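Local coordinates for protein 1,3-alpha-isomaltosidase (Kribbella flavida DSM 17836, PDB 5X3I) that hydrolyses the alpha-1,3-glucosidic linkages of the cyclic tetrasaccharide cyclobis-(1->6)-alpha-nigerosyl inside the cell, yielding isomaltose, at residues A[156-164]-A[173-181]; A[198-206]-A[246-254]. The protein carries 1 engineered substitution. All blocks are in the same frame, centred on the assembly; numbering follows the deposited sequence.

Interaction 1. Residues A[156-164]-A[173-181]; sequences GERVRGVEW and RGRFRLQLQ. With SO4 (sulfate ion), chain L; SO4 (sulfate ion), chain C.
A beta hairpin of the N-terminal galactose mutarotase-like domain, formed by strands 159-167 and 170-179, is held here by antiparallel pairing and by a salt-bridge network in which Glu163 faces Arg175 and Arg177. Arg160 pairs with Arg177 and Glu163 with Arg175 as hydrogen-bonded pairs; between them the register slips by one residue, a beta bulge at Gly161 and Val162, where Gly161 has positive phi. The bulge turns the Gly161 carbonyl to a side chain: Arg177 NH2 donates to Gly161 O at 2.8 Å. The same guanidinium reaches Glu163 end-on, its NH2 lying 2.9 Å from Glu163 OE2, because the Arg177 chain bends at its second torsion (chi2 82°). Arg175 comes alongside Glu163, side-on, with NE 2.8 Å from Glu163 OE2. Glu163 OE2 takes four N-H groups from two arginines, all well out of the carboxylate plane, Arg175 from one side and Arg177 from the other, and sits near the plane at the edge of each guanidinium. Such positive charge should favour the ionised glutamate. Arg175 also bridges to Glu259 and lies in cation-pi contact with Trp144.

The other face is apolar. Val159 CG2 touches Leu178 CD2 at 3.7 Å, and Val162 CG2 meets Phe176 CB at 4.0 Å; Phe176 continues onto Val268 and Leu270 of strand 267-274, joining this hairpin to the neighbouring sheet. The Trp164 ring turns back and meets the partner strand obliquely, CE3 3.6 Å from Gly174 CA. On the bulged edge a sulfate, probably from the crystallisation liquor, accepts a hydrogen bond from Gly161 N through its O2; a second is bonded by Gly156 N. The Arg160 chain crosses Gln179, its CD 3.2 Å from Gln179 OE1, an oxygen buried without a hydrogen-bond partner.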
# COMPACT_ATOMS: atom_id res chain seq x y z
N GLY A 156 16.66 2.53 -26.23
CA GLY A 156 16.96 2.20 -27.62
C GLY A 156 15.89 2.65 -28.60
O GLY A 156 15.31 3.72 -28.45
N GLU A 157 15.60 1.81 -29.59
CA GLU A 157 14.68 2.19 -30.65
C GLU A 157 13.22 2.19 -30.20
O GLU A 157 12.35 2.62 -30.94
CB GLU A 157 14.84 1.27 -31.86
CG GLU A 157 16.18 1.41 -32.56
CD GLU A 157 16.26 0.61 -33.85
OE1 GLU A 157 17.21 -0.18 -34.00
OE2 GLU A 157 15.36 0.77 -34.70
N ARG A 158 12.97 1.70 -28.99
CA ARG A 158 11.61 1.68 -28.48
C ARG A 158 11.15 3.07 -28.06
O ARG A 158 9.96 3.34 -28.02
CB ARG A 158 11.50 0.71 -27.30
CG ARG A 158 11.56 -0.76 -27.70
CD ARG A 158 11.19 -1.67 -26.54
NE ARG A 158 10.76 -2.98 -27.00
CZ ARG A 158 11.52 -4.06 -26.97
NH1 ARG A 158 12.75 -3.98 -26.49
NH2 ARG A 158 11.06 -5.22 -27.41
N VAL A 159 12.10 3.95 -27.76
CA VAL A 159 11.78 5.28 -27.26
C VAL A 159 11.68 6.33 -28.38
O VAL A 159 12.58 6.47 -29.20
CB VAL A 159 12.82 5.76 -26.24
CG1 VAL A 159 12.60 7.22 -25.88
CG2 VAL A 159 12.77 4.90 -24.99
N ARG A 160 10.57 7.06 -28.39
CA ARG A 160 10.35 8.15 -29.33
C ARG A 160 9.72 9.36 -28.66
O ARG A 160 9.21 9.27 -27.55
CB ARG A 160 9.47 7.68 -30.49
CG ARG A 160 10.18 6.78 -31.48
CD ARG A 160 9.31 6.55 -32.70
NE ARG A 160 10.10 6.37 -33.91
CZ ARG A 160 9.59 6.33 -35.14
NH1 ARG A 160 10.38 6.16 -36.19
NH2 ARG A 160 8.28 6.45 -35.31
N GLY A 161 9.76 10.50 -29.35
CA GLY A 161 9.07 11.69 -28.92
C GLY A 161 9.50 12.22 -27.57
O GLY A 161 8.67 12.57 -26.74
N VAL A 162 10.81 12.27 -27.35
CA VAL A 162 11.34 12.75 -26.09
C VAL A 162 11.15 14.26 -25.97
O VAL A 162 11.50 15.01 -26.88
CB VAL A 162 12.83 12.42 -25.96
CG1 VAL A 162 13.41 13.05 -24.71
CG2 VAL A 162 13.04 10.92 -25.95
N GLU A 163 10.59 14.70 -24.85
CA GLU A 163 10.45 16.12 -24.59
C GLU A 163 10.66 16.46 -23.12
O GLU A 163 10.58 15.59 -22.24
CB GLU A 163 9.09 16.62 -25.06
CG GLU A 163 7.91 15.81 -24.58
CD GLU A 163 6.60 16.33 -25.13
OE1 GLU A 163 6.62 17.41 -25.76
OE2 GLU A 163 5.55 15.68 -24.93
N TRP A 164 10.92 17.74 -22.86
CA TRP A 164 11.28 18.23 -21.55
C TRP A 164 10.41 19.41 -21.16
O TRP A 164 10.14 20.29 -21.98
CB TRP A 164 12.74 18.62 -21.52
CG TRP A 164 13.61 17.55 -22.05
CD1 TRP A 164 14.06 17.42 -23.33
CD2 TRP A 164 14.10 16.42 -21.33
NE1 TRP A 164 14.81 16.28 -23.45
CE2 TRP A 164 14.86 15.65 -22.23
CE3 TRP A 164 13.99 15.99 -20.01
CZ2 TRP A 164 15.50 14.48 -21.85
CZ3 TRP A 164 14.63 14.82 -19.63
CH2 TRP A 164 15.37 14.08 -20.55
N ARG A 173 10.45 18.23 -15.76
CA ARG A 173 10.00 16.88 -16.09
C ARG A 173 10.54 16.44 -17.44
O ARG A 173 10.79 17.28 -18.31
CB ARG A 173 8.47 16.80 -16.12
CG ARG A 173 7.77 17.32 -14.88
CD ARG A 173 6.31 16.96 -14.87
NE ARG A 173 5.68 17.47 -13.66
CZ ARG A 173 4.38 17.39 -13.38
NH1 ARG A 173 3.55 16.81 -14.23
NH2 ARG A 173 3.93 17.89 -12.25
N GLY A 174 10.77 15.14 -17.57
CA GLY A 174 10.90 14.52 -18.88
C GLY A 174 9.63 13.81 -19.29
O GLY A 174 8.81 13.44 -18.44
N ARG A 175 9.49 13.58 -20.59
CA ARG A 175 8.38 12.83 -21.14
C ARG A 175 8.79 12.12 -22.42
O ARG A 175 9.60 12.64 -23.19
CB ARG A 175 7.19 13.75 -21.39
CG ARG A 175 5.96 13.05 -21.94
CD ARG A 175 4.69 13.80 -21.59
NE ARG A 175 4.51 14.99 -22.42
CZ ARG A 175 3.59 15.92 -22.18
NH1 ARG A 175 2.78 15.81 -21.14
NH2 ARG A 175 3.48 16.96 -22.99
N PHE A 176 8.26 10.92 -22.65
CA PHE A 176 8.59 10.16 -23.85
C PHE A 176 7.55 9.09 -24.14
O PHE A 176 6.62 8.87 -23.37
CB PHE A 176 9.97 9.53 -23.71
CG PHE A 176 10.10 8.56 -22.57
CD1 PHE A 176 10.48 9.00 -21.31
CD2 PHE A 176 9.87 7.20 -22.75
CE1 PHE A 176 10.60 8.11 -20.25
CE2 PHE A 176 9.99 6.31 -21.70
CZ PHE A 176 10.36 6.77 -20.45
N ARG A 177 7.74 8.40 -25.25
CA ARG A 177 6.76 7.42 -25.71
C ARG A 177 7.44 6.09 -25.96
O ARG A 177 8.51 6.02 -26.57
CB ARG A 177 6.06 7.90 -26.99
CG ARG A 177 4.96 8.93 -26.79
CD ARG A 177 5.52 10.33 -26.67
NE ARG A 177 4.48 11.35 -26.61
CZ ARG A 177 4.71 12.63 -26.33
NH1 ARG A 177 3.70 13.48 -26.29
NH2 ARG A 177 5.94 13.05 -26.09
N LEU A 178 6.82 5.02 -25.48
CA LEU A 178 7.29 3.68 -25.78
C LEU A 178 6.37 3.09 -26.83
O LEU A 178 5.16 3.16 -26.70
CB LEU A 178 7.32 2.80 -24.53
CG LEU A 178 8.31 3.19 -23.43
CD1 LEU A 178 8.10 2.32 -22.21
CD2 LEU A 178 9.73 3.07 -23.93
N GLN A 179 6.95 2.50 -27.86
CA GLN A 179 6.18 1.94 -28.96
C GLN A 179 5.51 0.63 -28.58
O GLN A 179 6.15 -0.31 -28.12
CB GLN A 179 7.08 1.73 -30.18
CG GLN A 179 6.61 2.46 -31.42
CD GLN A 179 6.79 3.97 -31.31
OE1 GLN A 179 7.79 4.45 -30.78
NE2 GLN A 179 5.80 4.71 -31.80
N LEU A 180 4.20 0.56 -28.82
CA LEU A 180 3.41 -0.63 -28.55
C LEU A 180 2.95 -1.26 -29.86
O LEU A 180 2.82 -0.57 -30.88
CB LEU A 180 2.19 -0.29 -27.70
CG LEU A 180 2.44 0.46 -26.40
CD1 LEU A 180 1.15 0.64 -25.63
CD2 LEU A 180 3.48 -0.26 -25.56
N GLN A 181 2.72 -2.56 -29.84
CA GLN A 181 2.21 -3.25 -31.01
C GLN A 181 0.78 -3.70 -30.74
O GLN A 181 0.27 -3.52 -29.63
CB GLN A 181 3.09 -4.45 -31.36
CG GLN A 181 4.53 -4.08 -31.68
CD GLN A 181 5.45 -5.28 -31.76
OE1 GLN A 181 5.35 -6.22 -30.97
NE2 GLN A 181 6.37 -5.25 -32.72
S SO4 L . 11.17 11.08 -32.56
O1 SO4 L . 10.32 9.96 -32.94
O2 SO4 L . 11.89 10.76 -31.34
O3 SO4 L . 12.14 11.34 -33.62
O4 SO4 L . 10.34 12.26 -32.36
S SO4 C . 20.08 4.18 -25.81
O1 SO4 C . 19.15 3.15 -25.35
O2 SO4 C . 20.71 4.86 -24.68
O3 SO4 C . 21.11 3.55 -26.62
O4 SO4 C . 19.34 5.15 -26.61

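Interaction 2. Residues A[198-206]-A[246-254]; sequences QRGRELDAV and RTWYSSAGN
Asp204 OD2 is gripped side-on by two nitrogens of Arg246, with NH2 at 2.8 Å nearly in line with the C-O bond of Asp204 and NE on the anti side but tilted out of the carboxylate plane. The oxygen lies at the edge of the guanidinium, whose plane is turned 52° from the carboxylate. An extended chain, CG anti to the backbone N (chi1 -166°), carries Arg246 to this point, and Val206 CG1 covers one face of its guanidinium. The other carboxylate oxygen of Asp204 bonds to Tyr33, which also makes a cation-pi contact with Arg246.

Next to the salt bridge, edge strand 202-205 pairs antiparallel with strand 247-252: Tyr249 N donates to Leu203 O at 2.6 Å, and Leu203 N returns a bond to Tyr249 O. Leu203 CD2 packs on Tyr249 CB at 3.8 Å. At the far end a type II turn, Gln198 to Arg201, is clasped by Ser251, whose OG accepts Gly200 N at 2.6 Å in an almost straight bond (174°). That hydroxyl donates to a water that in turn bonds Gln198 O and Arg201 O. Arg199 NH2 reaches Gly253 O at 2.7 Å, while a second water links Arg199 NE to the same carbonyl. With Ser251 OG fixed as both acceptor and donor, and Gly253 O taking two donors, directional polar bonds tie down the turn, whereas a charge pair secures the opposite end.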
# COMPACT_ATOMS: atom_id res chain seq x y z
N GLN A 198 -3.46 -2.41 -18.11
CA GLN A 198 -3.62 -0.96 -17.94
C GLN A 198 -3.67 -0.18 -19.26
O GLN A 198 -3.75 1.05 -19.25
CB GLN A 198 -2.48 -0.41 -17.07
CG GLN A 198 -2.56 -0.81 -15.60
CD GLN A 198 -3.73 -0.17 -14.89
OE1 GLN A 198 -3.96 1.03 -15.01
NE2 GLN A 198 -4.48 -0.98 -14.16
N ARG A 199 -3.61 -0.88 -20.39
CA ARG A 199 -3.60 -0.19 -21.68
C ARG A 199 -4.89 0.58 -21.91
O ARG A 199 -5.98 0.06 -21.72
CB ARG A 199 -3.36 -1.17 -22.82
CG ARG A 199 -3.12 -0.47 -24.16
CD ARG A 199 -2.59 -1.41 -25.23
NE ARG A 199 -2.36 -0.70 -26.48
CZ ARG A 199 -1.80 -1.24 -27.56
NH1 ARG A 199 -1.42 -2.51 -27.55
NH2 ARG A 199 -1.63 -0.52 -28.65
N GLY A 200 -4.76 1.84 -22.31
CA GLY A 200 -5.91 2.69 -22.58
C GLY A 200 -6.25 3.58 -21.41
O GLY A 200 -7.19 4.38 -21.47
N ARG A 201 -5.49 3.46 -20.33
CA ARG A 201 -5.81 4.16 -19.10
C ARG A 201 -4.77 5.21 -18.77
O ARG A 201 -3.63 5.12 -19.18
CB ARG A 201 -5.92 3.19 -17.92
CG ARG A 201 -7.01 2.16 -18.07
CD ARG A 201 -7.07 1.23 -16.86
NE ARG A 201 -8.22 0.34 -16.97
CZ ARG A 201 -9.36 0.52 -16.32
NH1 ARG A 201 -9.51 1.55 -15.50
NH2 ARG A 201 -10.36 -0.34 -16.48
N GLU A 202 -5.20 6.21 -18.01
CA GLU A 202 -4.29 7.14 -17.38
C GLU A 202 -4.07 6.74 -15.92
O GLU A 202 -5.02 6.48 -15.20
CB GLU A 202 -4.83 8.56 -17.46
CG GLU A 202 -4.87 9.12 -18.87
CD GLU A 202 -5.37 10.54 -18.90
OE1 GLU A 202 -4.81 11.35 -19.67
OE2 GLU A 202 -6.32 10.85 -18.16
N LEU A 203 -2.81 6.71 -15.51
CA LEU A 203 -2.44 6.32 -14.15
C LEU A 203 -1.11 6.94 -13.79
O LEU A 203 -0.40 7.45 -14.67
CB LEU A 203 -2.37 4.79 -14.00
CG LEU A 203 -1.26 4.04 -14.73
CD1 LEU A 203 -0.84 2.78 -13.98
CD2 LEU A 203 -1.68 3.69 -16.13
N ASP A 204 -0.76 6.94 -12.51
CA ASP A 204 0.55 7.39 -12.10
C ASP A 204 1.17 6.46 -11.05
O ASP A 204 0.54 5.51 -10.63
CB ASP A 204 0.48 8.84 -11.59
CG ASP A 204 -0.34 9.00 -10.31
OD1 ASP A 204 -0.99 8.05 -9.83
OD2 ASP A 204 -0.34 10.13 -9.78
N ALA A 205 2.42 6.72 -10.66
CA ALA A 205 3.00 5.96 -9.58
C ALA A 205 3.46 6.89 -8.47
O ALA A 205 4.53 7.49 -8.56
CB ALA A 205 4.17 5.15 -10.10
N VAL A 206 2.69 6.92 -7.39
CA VAL A 206 3.06 7.66 -6.21
C VAL A 206 2.41 7.01 -4.98
O VAL A 206 1.23 6.65 -5.01
CB VAL A 206 2.66 9.17 -6.31
CG1 VAL A 206 1.16 9.34 -6.56
CG2 VAL A 206 3.10 9.93 -5.09
N ARG A 246 7.84 10.88 -8.67
CA ARG A 246 6.56 10.62 -9.30
C ARG A 246 6.70 10.40 -10.81
O ARG A 246 7.52 11.03 -11.47
CB ARG A 246 5.60 11.78 -9.01
CG ARG A 246 4.12 11.50 -9.32
CD ARG A 246 3.22 12.49 -8.58
NE ARG A 246 1.80 12.20 -8.75
CZ ARG A 246 0.82 12.91 -8.19
NH1 ARG A 246 1.10 13.96 -7.43
NH2 ARG A 246 -0.45 12.57 -8.40
N THR A 247 5.90 9.47 -11.33
CA THR A 247 5.79 9.20 -12.76
C THR A 247 4.33 9.05 -13.15
O THR A 247 3.52 8.63 -12.32
CB THR A 247 6.53 7.92 -13.18
OG1 THR A 247 6.01 6.80 -12.44
CG2 THR A 247 8.02 8.04 -12.95
N TRP A 248 4.01 9.37 -14.40
CA TRP A 248 2.64 9.33 -14.92
C TRP A 248 2.58 8.51 -16.22
O TRP A 248 3.53 8.48 -16.99
CB TRP A 248 2.11 10.73 -15.20
CG TRP A 248 1.97 11.65 -14.03
CD1 TRP A 248 0.82 11.93 -13.34
CD2 TRP A 248 2.99 12.45 -13.46
NE1 TRP A 248 1.08 12.84 -12.36
CE2 TRP A 248 2.40 13.18 -12.41
CE3 TRP A 248 4.35 12.63 -13.72
CZ2 TRP A 248 3.13 14.07 -11.62
CZ3 TRP A 248 5.06 13.51 -12.94
CH2 TRP A 248 4.45 14.22 -11.91
N TYR A 249 1.44 7.88 -16.46
CA TYR A 249 1.32 6.98 -17.59
C TYR A 249 -0.00 7.16 -18.30
O TYR A 249 -1.04 7.37 -17.67
CB TYR A 249 1.47 5.52 -17.12
CG TYR A 249 2.77 5.29 -16.41
CD1 TYR A 249 2.88 5.50 -15.04
CD2 TYR A 249 3.89 4.89 -17.10
CE1 TYR A 249 4.06 5.31 -14.39
CE2 TYR A 249 5.09 4.70 -16.46
CZ TYR A 249 5.16 4.90 -15.10
OH TYR A 249 6.35 4.73 -14.45
N SER A 250 0.04 7.13 -19.63
CA SER A 250 -1.17 7.09 -20.43
C SER A 250 -0.91 6.35 -21.72
O SER A 250 0.16 6.44 -22.30
CB SER A 250 -1.69 8.50 -20.71
OG SER A 250 -0.76 9.21 -21.51
N SER A 251 -1.90 5.61 -22.19
CA SER A 251 -1.73 4.94 -23.46
C SER A 251 -2.96 5.17 -24.34
O SER A 251 -4.09 5.13 -23.88
CB SER A 251 -1.43 3.45 -23.28
OG SER A 251 -2.40 2.82 -22.46
N ALA A 252 -2.70 5.46 -25.60
CA ALA A 252 -3.73 5.55 -26.62
C ALA A 252 -3.07 5.12 -27.91
O ALA A 252 -1.88 5.34 -28.10
CB ALA A 252 -4.28 6.95 -26.71
N GLY A 253 -3.84 4.49 -28.78
CA GLY A 253 -3.28 3.97 -30.01
C GLY A 253 -2.12 3.02 -29.74
O GLY A 253 -2.20 2.15 -28.88
N ASN A 254 -1.06 3.19 -30.51
CA ASN A 254 0.12 2.34 -30.44
C ASN A 254 1.24 2.87 -29.55
O ASN A 254 2.36 2.39 -29.62
CB ASN A 254 0.63 2.06 -31.85
CG ASN A 254 0.00 0.81 -32.44
OD1 ASN A 254 -0.17 -0.20 -31.75
ND2 ASN A 254 -0.36 0.88 -33.72
O HOH W 1 -1.69 3.15 -19.86
O HOH W 2 -3.28 1.94 -26.49
O HOH W 3 7.11 6.72 -9.83

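How the interactions relate
Both contacts belong to one six-stranded antiparallel sheet: interaction 1 pairs strands 159-167 and 170-179, interaction 2 pairs strands 247-252 and 202-205 at its edge, and strand 255-261 lies between. Their centres are 13 Å apart. They also meet directly where Leu180 N lies 2.7 Å from Asn254 O and Gln181 O 2.9 Å from Arg199 NH1, both probable hydrogen bonds, and where the Arg173 guanidinium, which is salt-bridged to Glu259, packs with CZ 3.5 Å from Trp248 CH2. Interaction 1 is remote from the catalytic residues. Interaction 2 comes nearer, the Val206 side chain lying about 9 Å from that of Glu474, an active-site residue by similarity.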